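Local coordinates for protein TCR beta chain (Gallus gallus, PDB 6LIR) that forms the beta chain of the chicken alpha-beta T-cell receptor and probably helps recognise peptide antigens held by MHC molecules, at residues E1-S6 with S19-D24; N81-Y86 with L107-K112; I117-V122 with A203-N208; F124-Q129 with A137-L142. One frame throughout, in Å; residues are numbered along the deposited sequence.

Contact 1 (E1-S6 with S19-D24)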
loop_
_atom_site.group_PDB
_atom_site.type_symbol
_atom_site.label_atom_id
_atom_site.label_comp_id
_atom_site.label_asym_id
_atom_site.label_seq_id
_atom_site.Cartn_x
_atom_site.Cartn_y
_atom_site.Cartn_z
ATOM N N GLU B 1 -0.809 15.258 11.074
ATOM C CA GLU B 1 -1.064 14.785 12.428
ATOM C C GLU B 1 -2.450 14.157 12.545
ATOM O O GLU B 1 -2.799 13.610 13.592
ATOM C CB GLU B 1 -0.925 15.934 13.434
ATOM C CG GLU B 1 0.490 16.144 13.959
ATOM C CD GLU B 1 0.538 16.301 15.471
ATOM O OE1 GLU B 1 -0.505 16.091 16.128
ATOM O OE2 GLU B 1 1.617 16.636 16.007
ATOM N N ILE B 2 -3.238 14.248 11.470
ATOM C CA ILE B 2 -4.608 13.742 11.492
ATOM C C ILE B 2 -4.591 12.250 11.812
ATOM O O ILE B 2 -3.997 11.443 11.086
ATOM C CB ILE B 2 -5.312 14.060 10.164
ATOM C CG1 ILE B 2 -6.740 13.517 10.151
ATOM C CG2 ILE B 2 -4.502 13.562 8.966
ATOM C CD1 ILE B 2 -7.624 14.211 9.138
ATOM N N ASN B 3 -5.224 11.879 12.925
ATOM C CA ASN B 3 -5.121 10.533 13.476
ATOM C C ASN B 3 -6.424 9.762 13.313
ATOM O O ASN B 3 -7.513 10.309 13.513
ATOM C CB ASN B 3 -4.741 10.583 14.960
ATOM C CG ASN B 3 -4.765 9.214 15.616
ATOM O OD1 ASN B 3 -5.648 8.913 16.416
ATOM N ND2 ASN B 3 -3.791 8.378 15.276
ATOM N N GLN B 4 -6.298 8.474 12.993
ATOM C CA GLN B 4 -7.430 7.558 12.929
ATOM C C GLN B 4 -6.911 6.144 13.154
ATOM O O GLN B 4 -5.743 5.866 12.856
ATOM C CB GLN B 4 -8.170 7.668 11.587
ATOM C CG GLN B 4 -7.402 7.174 10.384
ATOM C CD GLN B 4 -8.248 7.193 9.124
ATOM O OE1 GLN B 4 -7.996 7.975 8.206
ATOM N NE2 GLN B 4 -9.258 6.330 9.074
ATOM N N PRO B 5 -7.732 5.246 13.704
ATOM C CA PRO B 5 -7.254 3.888 14.011
ATOM C C PRO B 5 -6.697 3.176 12.785
ATOM O O PRO B 5 -7.184 3.343 11.666
ATOM C CB PRO B 5 -8.509 3.184 14.542
ATOM C CG PRO B 5 -9.391 4.282 15.014
ATOM C CD PRO B 5 -9.136 5.439 14.098
ATOM N N SER B 6 -5.643 2.391 13.014
ATOM C CA SER B 6 -4.995 1.645 11.939
ATOM C C SER B 6 -5.871 0.494 11.448
ATOM O O SER B 6 -6.165 0.389 10.251
ATOM C CB SER B 6 -3.631 1.131 12.406
ATOM O OG SER B 6 -3.723 -0.198 12.888
ATOM N N SER B 19 -13.199 7.150 15.265
ATOM C CA SER B 19 -13.064 8.546 15.633
ATOM C C SER B 19 -11.826 9.126 14.974
ATOM O O SER B 19 -10.732 8.576 15.109
ATOM C CB SER B 19 -13.014 8.708 17.156
ATOM O OG SER B 19 -14.127 8.074 17.769
ATOM N N CYS B 20 -12.007 10.229 14.265
ATOM C CA CYS B 20 -10.916 10.924 13.605
ATOM C C CYS B 20 -10.557 12.188 14.369
ATOM O O CYS B 20 -11.438 12.925 14.823
ATOM C CB CYS B 20 -11.283 11.278 12.167
ATOM S SG CYS B 20 -10.063 12.293 11.323
ATOM N N ARG B 21 -9.259 12.429 14.514
ATOM C CA ARG B 21 -8.768 13.529 15.325
ATOM C C ARG B 21 -7.751 14.310 14.519
ATOM O O ARG B 21 -6.819 13.727 13.954
ATOM C CB ARG B 21 -8.142 13.037 16.635
ATOM C CG ARG B 21 -9.101 12.265 17.512
ATOM C CD ARG B 21 -8.374 11.364 18.499
ATOM N NE ARG B 21 -9.277 10.362 19.055
ATOM C CZ ARG B 21 -10.117 10.588 20.057
ATOM N NH1 ARG B 21 -10.167 11.782 20.633
ATOM N NH2 ARG B 21 -10.907 9.615 20.488
ATOM N N GLN B 22 -7.917 15.627 14.498
ATOM C CA GLN B 22 -7.113 16.510 13.670
ATOM C C GLN B 22 -6.634 17.674 14.518
ATOM O O GLN B 22 -7.362 18.163 15.387
ATOM C CB GLN B 22 -7.921 17.029 12.468
ATOM C CG GLN B 22 -9.266 17.618 12.859
ATOM C CD GLN B 22 -9.382 19.096 12.571
ATOM O OE1 GLN B 22 -8.448 19.727 12.074
ATOM N NE2 GLN B 22 -10.543 19.660 12.879
ATOM N N ASN B 23 -5.403 18.109 14.269
ATOM C CA ASN B 23 -4.811 19.199 15.032
ATOM C C ASN B 23 -4.536 20.431 14.176
ATOM O O ASN B 23 -3.578 21.160 14.433
ATOM N N ASP B 24 -5.364 20.692 13.166
ATOM C CA ASP B 24 -5.156 21.853 12.309
ATOM C C ASP B 24 -6.250 22.901 12.452
ATOM O O ASP B 24 -6.286 23.848 11.658
ATOM C CB ASP B 24 -5.041 21.419 10.845
ATOM C CG ASP B 24 -3.903 20.449 10.613
ATOM O OD1 ASP B 24 -2.734 20.864 10.758
ATOM O OD2 ASP B 24 -4.174 19.272 10.290
HETATM O O HOH W 1 -8.365 8.108 16.718
#
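CG1 of Ile-2 and SG of Cys-20 both stand anti to their backbone N (chi1 179° and 174°), and this brings the isoleucine branch against the sulfur. Ile-2 CG1 stops 3.7 Å from Cys-20 SG, and Ile-2 CD1, further along the same branch, keeps nearly the same separation at 3.8 Å, so two carbons of the branch, not one, rest against the sulfur.

The backbones run antiparallel, with end-to-end directions 172° apart, and meet in a single hydrogen-bonded pair, Asn-3 with Arg-21. Asn-3 N gives a short, nearly straight bond to Arg-21 O (2.6 Å), and Arg-21 N returns one to Asn-3 O (2.9 Å). Ile-2 CA adds a CA-H...O contact to the same Arg-21 O, 3.3 Å away.

The exposed side chains of this pair meet at a water. It donates to Asn-3 OD1 (2.8 Å) and to Ser-19 O (2.9 Å), while Arg-21 NE reaches it weakly at 3.4 Å, from the edge of the guanidinium plane. The water thus links amide and carbonyl, with the guanidinium only weakly attached; the Ile-2 to Cys-20 touch is apolar.

Cys-20 carries the V-domain disulfide to Cys-88 and packs, with Gln-22, on strand 28-34, where Met-29 and Trp-31 lie. Gln-4 turns inward to Thr-105 and to Cys-88 N. The segment 1-6 therefore borders strand 16-21 of one sheet, and the chain then crosses to the other, where strand 7-11 runs parallel to strand 100-110.

Contact 2 (N81-Y86 with L107-K112)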
loop_
_atom_site.group_PDB
_atom_site.type_symbol
_atom_site.label_atom_id
_atom_site.label_comp_id
_atom_site.label_asym_id
_atom_site.label_seq_id
_atom_site.Cartn_x
_atom_site.Cartn_y
_atom_site.Cartn_z
ATOM N N ASN B 81 -21.096 -5.875 4.283
ATOM C CA ASN B 81 -21.098 -4.673 3.473
ATOM C C ASN B 81 -20.327 -3.500 4.100
ATOM O O ASN B 81 -19.944 -2.576 3.371
ATOM C CB ASN B 81 -22.586 -4.330 3.287
ATOM C CG ASN B 81 -22.830 -2.935 2.781
ATOM O OD1 ASN B 81 -23.723 -2.247 3.297
ATOM N ND2 ASN B 81 -22.134 -2.535 1.735
ATOM N N HIS B 82 -20.057 -3.521 5.412
ATOM C CA HIS B 82 -19.206 -2.500 6.034
ATOM C C HIS B 82 -17.709 -2.656 5.752
ATOM O O HIS B 82 -16.963 -1.686 5.927
ATOM C CB HIS B 82 -19.477 -2.433 7.537
ATOM C CG HIS B 82 -20.770 -1.752 7.855
ATOM N ND1 HIS B 82 -21.867 -2.433 8.333
ATOM C CD2 HIS B 82 -21.165 -0.465 7.702
ATOM C CE1 HIS B 82 -22.875 -1.594 8.481
ATOM N NE2 HIS B 82 -22.476 -0.391 8.108
ATOM N N SER B 83 -17.242 -3.836 5.340
ATOM C CA SER B 83 -15.803 -4.067 5.250
ATOM C C SER B 83 -15.183 -3.204 4.157
ATOM O O SER B 83 -15.618 -3.237 3.000
ATOM C CB SER B 83 -15.523 -5.544 4.986
ATOM O OG SER B 83 -16.133 -6.362 5.971
ATOM N N ALA B 84 -14.154 -2.447 4.523
ATOM C CA ALA B 84 -13.625 -1.397 3.662
ATOM C C ALA B 84 -12.391 -0.798 4.324
ATOM O O ALA B 84 -12.050 -1.124 5.465
ATOM C CB ALA B 84 -14.660 -0.310 3.384
ATOM N N ILE B 85 -11.729 0.091 3.590
ATOM C CA ILE B 85 -10.756 1.004 4.171
ATOM C C ILE B 85 -11.429 2.361 4.297
ATOM O O ILE B 85 -11.987 2.883 3.323
ATOM C CB ILE B 85 -9.479 1.097 3.318
ATOM C CG1 ILE B 85 -8.876 -0.291 3.100
ATOM C CG2 ILE B 85 -8.459 2.013 3.986
ATOM C CD1 ILE B 85 -7.560 -0.274 2.343
ATOM N N TYR B 86 -11.394 2.926 5.497
ATOM C CA TYR B 86 -12.087 4.169 5.803
ATOM C C TYR B 86 -11.053 5.273 5.925
ATOM O O TYR B 86 -10.047 5.108 6.623
ATOM C CB TYR B 86 -12.891 4.055 7.104
ATOM C CG TYR B 86 -14.104 3.158 7.013
ATOM C CD1 TYR B 86 -13.969 1.777 6.980
ATOM C CD2 TYR B 86 -15.386 3.692 6.965
ATOM C CE1 TYR B 86 -15.073 0.952 6.897
ATOM C CE2 TYR B 86 -16.500 2.872 6.885
ATOM C CZ TYR B 86 -16.333 1.502 6.850
ATOM O OH TYR B 86 -17.429 0.673 6.765
ATOM N N LEU B 107 -11.126 -1.823 8.117
ATOM C CA LEU B 107 -12.178 -2.420 8.917
ATOM C C LEU B 107 -12.640 -3.690 8.223
ATOM O O LEU B 107 -12.913 -3.681 7.018
ATOM C CB LEU B 107 -13.343 -1.441 9.086
ATOM C CG LEU B 107 -14.419 -1.723 10.133
ATOM C CD1 LEU B 107 -14.848 -0.428 10.798
ATOM C CD2 LEU B 107 -15.612 -2.405 9.496
ATOM N N THR B 108 -12.716 -4.775 8.981
ATOM C CA THR B 108 -13.214 -6.047 8.481
ATOM C C THR B 108 -14.348 -6.497 9.387
ATOM O O THR B 108 -14.192 -6.527 10.612
ATOM C CB THR B 108 -12.108 -7.110 8.441
ATOM O OG1 THR B 108 -10.909 -6.543 7.897
ATOM C CG2 THR B 108 -12.528 -8.294 7.583
ATOM N N VAL B 109 -15.485 -6.838 8.793
ATOM C CA VAL B 109 -16.628 -7.341 9.541
ATOM C C VAL B 109 -16.679 -8.847 9.349
ATOM O O VAL B 109 -16.810 -9.337 8.220
ATOM C CB VAL B 109 -17.937 -6.681 9.088
ATOM C CG1 VAL B 109 -19.122 -7.347 9.774
ATOM C CG2 VAL B 109 -17.910 -5.197 9.390
ATOM N N LEU B 110 -16.558 -9.580 10.446
ATOM C CA LEU B 110 -16.507 -11.031 10.427
ATOM C C LEU B 110 -17.854 -11.659 10.774
ATOM O O LEU B 110 -18.747 -11.032 11.346
ATOM C CB LEU B 110 -15.420 -11.539 11.375
ATOM C CG LEU B 110 -14.011 -11.471 10.779
ATOM C CD1 LEU B 110 -13.104 -12.501 11.426
ATOM C CD2 LEU B 110 -14.041 -11.652 9.259
ATOM N N GLY B 111 -17.976 -12.925 10.401
ATOM C CA GLY B 111 -19.083 -13.738 10.860
ATOM C C GLY B 111 -18.953 -14.061 12.337
ATOM O O GLY B 111 -17.853 -14.222 12.866
ATOM N N LYS B 112 -20.091 -14.168 13.022
ATOM C CA LYS B 112 -20.091 -14.264 14.479
ATOM C C LYS B 112 -19.646 -15.638 14.951
ATOM O O LYS B 112 -19.749 -15.949 16.143
ATOM C CB LYS B 112 -21.499 -14.036 15.020
ATOM C CG LYS B 112 -22.415 -13.223 14.125
ATOM C CD LYS B 112 -23.843 -13.315 14.651
ATOM C CE LYS B 112 -23.900 -12.921 16.120
ATOM N NZ LYS B 112 -25.275 -12.603 16.601
#
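Ser-83 OG accepts a bond from Val-109 N (2.9 Å, N-H...O angle 166°) and has a second, weak partner in Lys-80 O. Its first torsion places it there: OG is turned away from its own carbonyl carbon (chi1 -55°), toward the opposite strand. The setting is the hairpin of strands 84-91 and 100-110 in the V-type immunoglobulin domain, and Tyr-86 forms the tyrosine corner familiar from such domains.

Ala-84 and Leu-107 make an antiparallel hydrogen-bonded pair, with Leu-107 N bonded to Ala-84 O (2.9 Å) and Ala-84 N to Leu-107 O (3.0 Å).

The corner itself is the bond from Tyr-86 OH to His-82 O, short at 2.5 Å and directed at a lone pair in the carbonyl plane; Tyr-61 OH also bonds this hydroxyl. Leu-107 CB approaches the tyrosine ring obliquely, 3.7 Å from Tyr-86 CE1, and Leu-107 CD2 reaches back to within 3.9 Å of His-82 O. A phenylalanine in place of Tyr-86 lacks the hydroxyl, which would probably leave His-82 O and Tyr-61 OH without that partner and the turn at 81-83 less firmly tied to the strand.

Beyond the paired residues, His-82 CB meets Val-109 CG2 at 3.7 Å.

Contact 3 (I117-V122 with A203-N208)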
loop_
_atom_site.group_PDB
_atom_site.type_symbol
_atom_site.label_atom_id
_atom_site.label_comp_id
_atom_site.label_asym_id
_atom_site.label_seq_id
_atom_site.Cartn_x
_atom_site.Cartn_y
_atom_site.Cartn_z
ATOM N N ILE B 117 -7.285 -15.193 13.940
ATOM C CA ILE B 117 -6.108 -16.015 14.188
ATOM C C ILE B 117 -4.875 -15.140 14.015
ATOM O O ILE B 117 -4.690 -14.514 12.965
ATOM C CB ILE B 117 -6.062 -17.233 13.255
ATOM C CG1 ILE B 117 -7.387 -17.997 13.318
ATOM C CG2 ILE B 117 -4.907 -18.140 13.634
ATOM C CD1 ILE B 117 -7.710 -18.765 12.058
ATOM N N GLU B 118 -4.038 -15.097 15.048
ATOM C CA GLU B 118 -2.781 -14.375 14.971
ATOM C C GLU B 118 -1.857 -15.029 13.945
ATOM O O GLU B 118 -1.941 -16.236 13.700
ATOM C CB GLU B 118 -2.095 -14.325 16.334
ATOM C CG GLU B 118 -1.752 -15.681 16.932
ATOM C CD GLU B 118 -1.148 -15.565 18.320
ATOM O OE1 GLU B 118 0.061 -15.852 18.476
ATOM O OE2 GLU B 118 -1.884 -15.179 19.256
ATOM N N PRO B 119 -0.980 -14.254 13.321
ATOM C CA PRO B 119 -0.042 -14.827 12.355
ATOM C C PRO B 119 1.106 -15.553 13.038
ATOM O O PRO B 119 1.457 -15.288 14.188
ATOM C CB PRO B 119 0.476 -13.595 11.608
ATOM C CG PRO B 119 0.469 -12.537 12.666
ATOM C CD PRO B 119 -0.796 -12.797 13.455
ATOM N N ASP B 120 1.702 -16.472 12.289
ATOM C CA ASP B 120 3.030 -16.962 12.611
ATOM C C ASP B 120 4.017 -16.105 11.837
ATOM O O ASP B 120 3.787 -15.784 10.668
ATOM C CB ASP B 120 3.195 -18.433 12.227
ATOM C CG ASP B 120 2.321 -19.357 13.050
ATOM O OD1 ASP B 120 2.640 -19.577 14.239
ATOM O OD2 ASP B 120 1.320 -19.869 12.505
ATOM N N VAL B 121 5.118 -15.738 12.483
ATOM C CA VAL B 121 6.058 -14.786 11.906
ATOM C C VAL B 121 7.453 -15.376 12.020
ATOM O O VAL B 121 7.920 -15.663 13.129
ATOM C CB VAL B 121 5.999 -13.416 12.601
ATOM C CG1 VAL B 121 6.918 -12.427 11.893
ATOM C CG2 VAL B 121 4.568 -12.885 12.644
ATOM N N VAL B 122 8.112 -15.557 10.880
ATOM C CA VAL B 122 9.488 -16.026 10.833
ATOM C C VAL B 122 10.278 -15.114 9.908
ATOM O O VAL B 122 9.734 -14.540 8.958
ATOM C CB VAL B 122 9.583 -17.496 10.361
ATOM C CG1 VAL B 122 8.764 -18.402 11.268
ATOM C CG2 VAL B 122 9.118 -17.630 8.917
ATOM N N ALA B 203 4.823 -7.551 12.872
ATOM C CA ALA B 203 3.503 -7.775 12.308
ATOM C C ALA B 203 2.483 -7.149 13.247
ATOM O O ALA B 203 2.375 -7.550 14.409
ATOM C CB ALA B 203 3.230 -9.266 12.119
ATOM N N ASN B 204 1.742 -6.171 12.742
ATOM C CA ASN B 204 0.704 -5.501 13.509
ATOM C C ASN B 204 -0.650 -5.992 13.023
ATOM O O ASN B 204 -0.897 -6.044 11.814
ATOM C CB ASN B 204 0.819 -3.979 13.375
ATOM C CG ASN B 204 2.171 -3.457 13.830
ATOM O OD1 ASN B 204 2.546 -3.605 14.992
ATOM N ND2 ASN B 204 2.916 -2.856 12.910
ATOM N N PHE B 205 -1.520 -6.347 13.960
ATOM C CA PHE B 205 -2.822 -6.905 13.621
ATOM C C PHE B 205 -3.798 -6.541 14.733
ATOM O O PHE B 205 -3.463 -5.794 15.657
ATOM C CB PHE B 205 -2.721 -8.420 13.387
ATOM C CG PHE B 205 -2.127 -9.181 14.539
ATOM C CD1 PHE B 205 -0.753 -9.328 14.658
ATOM C CD2 PHE B 205 -2.942 -9.765 15.495
ATOM C CE1 PHE B 205 -0.206 -10.032 15.717
ATOM C CE2 PHE B 205 -2.398 -10.470 16.555
ATOM C CZ PHE B 205 -1.028 -10.604 16.664
ATOM N N PHE B 206 -5.016 -7.065 14.638
ATOM C CA PHE B 206 -6.070 -6.758 15.594
ATOM C C PHE B 206 -6.665 -8.061 16.098
ATOM O O PHE B 206 -7.080 -8.906 15.300
ATOM C CB PHE B 206 -7.150 -5.888 14.943
ATOM C CG PHE B 206 -8.216 -5.424 15.890
ATOM C CD1 PHE B 206 -9.352 -6.188 16.107
ATOM C CD2 PHE B 206 -8.093 -4.212 16.549
ATOM C CE1 PHE B 206 -10.340 -5.757 16.971
ATOM C CE2 PHE B 206 -9.078 -3.776 17.414
ATOM C CZ PHE B 206 -10.204 -4.548 17.622
ATOM N N LYS B 207 -6.704 -8.219 17.421
ATOM C CA LYS B 207 -7.229 -9.431 18.031
ATOM C C LYS B 207 -7.799 -9.089 19.399
ATOM O O LYS B 207 -7.237 -8.262 20.123
ATOM C CB LYS B 207 -6.132 -10.496 18.152
ATOM C CG LYS B 207 -6.597 -11.854 18.651
ATOM C CD LYS B 207 -5.402 -12.704 19.062
ATOM C CE LYS B 207 -5.775 -14.169 19.226
ATOM N NZ LYS B 207 -4.573 -15.014 19.476
ATOM N N ASN B 208 -8.906 -9.744 19.749
ATOM C CA ASN B 208 -9.546 -9.596 21.057
ATOM C C ASN B 208 -9.814 -8.129 21.383
ATOM O O ASN B 208 -9.465 -7.627 22.455
ATOM C CB ASN B 208 -8.706 -10.255 22.153
ATOM C CG ASN B 208 -8.771 -11.768 22.104
ATOM O OD1 ASN B 208 -9.840 -12.349 21.907
ATOM N ND2 ASN B 208 -7.624 -12.416 22.278
#
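From its CB, Glu-118 first meets the ring of Phe-205, 3.9 Å from both CE2 and CZ and approaching obliquely. CG then takes the torsion that sets it between the backbone N and the carbonyl carbon (chi1 60°), and the chain runs on extended toward Lys-207, whose NZ lies 3.9 Å from Glu-118 CG and 3.7 Å from Glu-118 CD. At the tip OE2 receives Lys-207 NZ at 2.7 Å, a hydrogen-bonded salt bridge that uses the anti lone pair, the one facing away from the other carboxylate oxygen. Lys-207 is itself extended to its end, and the two chains approach at a slant.

Apart from this charged pair the contact is apolar. Pro-119 CD sits over one face of the Phe-205 ring, 3.7 Å from its centroid and 15° off the normal, which meets the geometry of a CH-pi interaction. Pro-119 CG continues toward Ala-203 CB (4.3 Å), and Val-121 CG2 reaches the same methyl at 3.9 Å. Phe-205 packs in addition on Gln-212 and Ile-214 of strand 210-219; Val-121 packs on Cys-141 and so lies beside the Cys-141 to Cys-201 disulfide.

The touching parts run antiparallel, 166° apart, yet their nearest CA atoms, Glu-118 to Lys-207, are 7.3 Å apart, and the main chains make no hydrogen bond with each other. The segments face each other through side chains alone. That is the arrangement of the two layers of an immunoglobulin C1-type beta sandwich, with strand 120-124 in one sheet and strand 198-207 in the other.

Contact 4 (F124-Q129 with A137-L142)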
loop_
_atom_site.group_PDB
_atom_site.type_symbol
_atom_site.label_atom_id
_atom_site.label_comp_id
_atom_site.label_asym_id
_atom_site.label_seq_id
_atom_site.Cartn_x
_atom_site.Cartn_y
_atom_site.Cartn_z
ATOM N N PHE B 124 13.572 -15.522 7.422
ATOM C CA PHE B 124 14.442 -16.507 6.807
ATOM C C PHE B 124 15.872 -15.993 6.810
ATOM O O PHE B 124 16.123 -14.818 6.526
ATOM C CB PHE B 124 13.968 -16.831 5.391
ATOM C CG PHE B 124 12.725 -17.677 5.357
ATOM C CD1 PHE B 124 12.811 -19.057 5.274
ATOM C CD2 PHE B 124 11.473 -17.093 5.430
ATOM C CE1 PHE B 124 11.670 -19.839 5.250
ATOM C CE2 PHE B 124 10.325 -17.870 5.410
ATOM C CZ PHE B 124 10.426 -19.244 5.318
ATOM N N SER B 125 16.798 -16.868 7.182
ATOM C CA SER B 125 18.208 -16.538 7.073
ATOM C C SER B 125 18.543 -16.221 5.618
ATOM O O SER B 125 18.070 -16.910 4.708
ATOM C CB SER B 125 19.077 -17.694 7.572
ATOM O OG SER B 125 18.589 -18.206 8.797
ATOM N N PRO B 126 19.331 -15.183 5.359
ATOM C CA PRO B 126 19.665 -14.850 3.973
ATOM C C PRO B 126 20.639 -15.863 3.396
ATOM O O PRO B 126 21.403 -16.512 4.114
ATOM C CB PRO B 126 20.304 -13.463 4.083
ATOM C CG PRO B 126 20.860 -13.425 5.462
ATOM C CD PRO B 126 19.913 -14.226 6.316
ATOM N N SER B 127 20.585 -16.008 2.076
ATOM C CA SER B 127 21.405 -17.005 1.403
ATOM C C SER B 127 22.864 -16.570 1.385
ATOM O O SER B 127 23.187 -15.455 0.967
ATOM C CB SER B 127 20.901 -17.218 -0.024
ATOM O OG SER B 127 21.754 -18.093 -0.740
ATOM N N LYS B 128 23.751 -17.467 1.826
ATOM C CA LYS B 128 25.180 -17.186 1.744
ATOM C C LYS B 128 25.633 -17.083 0.295
ATOM O O LYS B 128 26.555 -16.322 -0.018
ATOM C CB LYS B 128 25.978 -18.261 2.488
ATOM C CG LYS B 128 25.584 -18.423 3.950
ATOM C CD LYS B 128 26.780 -18.807 4.818
ATOM C CE LYS B 128 26.425 -18.760 6.301
ATOM N NZ LYS B 128 27.217 -17.742 7.052
ATOM N N GLN B 129 24.978 -17.820 -0.604
ATOM C CA GLN B 129 25.316 -17.740 -2.020
ATOM C C GLN B 129 24.927 -16.387 -2.606
ATOM O O GLN B 129 25.697 -15.801 -3.378
ATOM C CB GLN B 129 24.648 -18.878 -2.790
ATOM C CG GLN B 129 25.169 -19.032 -4.206
ATOM C CD GLN B 129 24.344 -19.998 -5.024
ATOM O OE1 GLN B 129 23.557 -20.774 -4.479
ATOM N NE2 GLN B 129 24.512 -19.955 -6.343
ATOM N N ALA B 137 22.331 -9.019 0.900
ATOM C CA ALA B 137 21.562 -9.981 1.674
ATOM C C ALA B 137 20.091 -9.608 1.600
ATOM O O ALA B 137 19.718 -8.477 1.929
ATOM C CB ALA B 137 22.029 -10.029 3.133
ATOM N N THR B 138 19.256 -10.549 1.177
ATOM C CA THR B 138 17.817 -10.346 1.208
ATOM C C THR B 138 17.263 -11.070 2.425
ATOM O O THR B 138 17.433 -12.286 2.563
ATOM C CB THR B 138 17.147 -10.853 -0.069
ATOM O OG1 THR B 138 17.724 -10.206 -1.212
ATOM C CG2 THR B 138 15.649 -10.563 -0.034
ATOM N N LEU B 139 16.589 -10.325 3.292
ATOM C CA LEU B 139 15.947 -10.872 4.476
ATOM C C LEU B 139 14.458 -10.962 4.189
ATOM O O LEU B 139 13.814 -9.943 3.909
ATOM C CB LEU B 139 16.202 -9.997 5.703
ATOM C CG LEU B 139 17.643 -9.586 6.002
ATOM C CD1 LEU B 139 17.682 -8.685 7.231
ATOM C CD2 LEU B 139 18.507 -10.810 6.208
ATOM N N VAL B 140 13.917 -12.172 4.233
ATOM C CA VAL B 140 12.508 -12.389 3.952
ATOM C C VAL B 140 11.795 -12.644 5.269
ATOM O O VAL B 140 12.089 -13.617 5.975
ATOM C CB VAL B 140 12.307 -13.550 2.971
ATOM C CG1 VAL B 140 10.848 -13.648 2.569
ATOM C CG2 VAL B 140 13.193 -13.352 1.747
ATOM N N CYS B 141 10.854 -11.770 5.595
ATOM C CA CYS B 141 9.959 -11.964 6.719
ATOM C C CYS B 141 8.638 -12.499 6.195
ATOM O O CYS B 141 8.052 -11.912 5.281
ATOM C CB CYS B 141 9.750 -10.650 7.468
ATOM S SG CYS B 141 8.629 -10.759 8.860
ATOM N N LEU B 142 8.164 -13.592 6.778
ATOM C CA LEU B 142 6.908 -14.199 6.361
ATOM C C LEU B 142 5.932 -14.195 7.527
ATOM O O LEU B 142 6.233 -14.730 8.600
ATOM C CB LEU B 142 7.127 -15.627 5.856
ATOM C CG LEU B 142 5.866 -16.460 5.605
ATOM C CD1 LEU B 142 5.083 -15.934 4.409
ATOM C CD2 LEU B 142 6.207 -17.933 5.410
HETATM O O HOH W 2 18.714 -14.185 0.889
#
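Phe-124 and Val-140 supply the direct backbone bond: Phe-124 N to Val-140 O, 2.8 Å long and nearly straight at 172°. The same Val-140 O also lies at the edge of the Phe-124 ring, in its plane. A second link is indirect. One water accepts from Ser-127 N (2.9 Å) and donates to Thr-138 O (2.8 Å), bridging the two segments next to Pro-126, which has no N-H to offer.

Apolar contacts fill the rest. With its ring turned away from the carbonyl carbon (chi1 -74°), Phe-124 presents an edge, in plane, to the Leu-142 side chain, whose CB is 3.9 Å from Phe-124 CE2. Pro-126 lies alongside Leu-139, CG to CD2 at 3.6 Å, and its CB reaches Ala-137 CB at 4.0 Å; Trp-192 touches all three residues.

Across the subunit boundary Phe-124 packs on Thr-121 of the TCR alpha chain, and Leu-142 on its Trp-172. An alanine in place of Phe-124 removes the ring, which would probably open a gap beside Leu-142 and Thr-121 of the alpha chain.

The chemistry, one direct bond plus a water bridge amid buried carbon, implies a join that relies largely on side-chain fit.

Overall arrangement
Starting at the N terminus, contact 1 brings residues 1-6 back against 19-24, closing a loop of twelve residues in the V-type domain. Contact 2 follows in series, closing the hairpin of strands 84-91 and 100-110; the two meet where Gln-4 NE2 bonds Tyr-86 O. After strand 100-110 the chain passes into the C-type domain, where contact 3 spans 80 residues and joins the opposed sheets. Contact 4, seven residues between its ends, is nested within that loop and ties strand 120-124 and the run into helix 128-134 to strand 136-146. Val-122 O and Leu-142 N connect contacts 3 and 4 directly, while contacts 1 and 4 lie about 37 Å apart between centres.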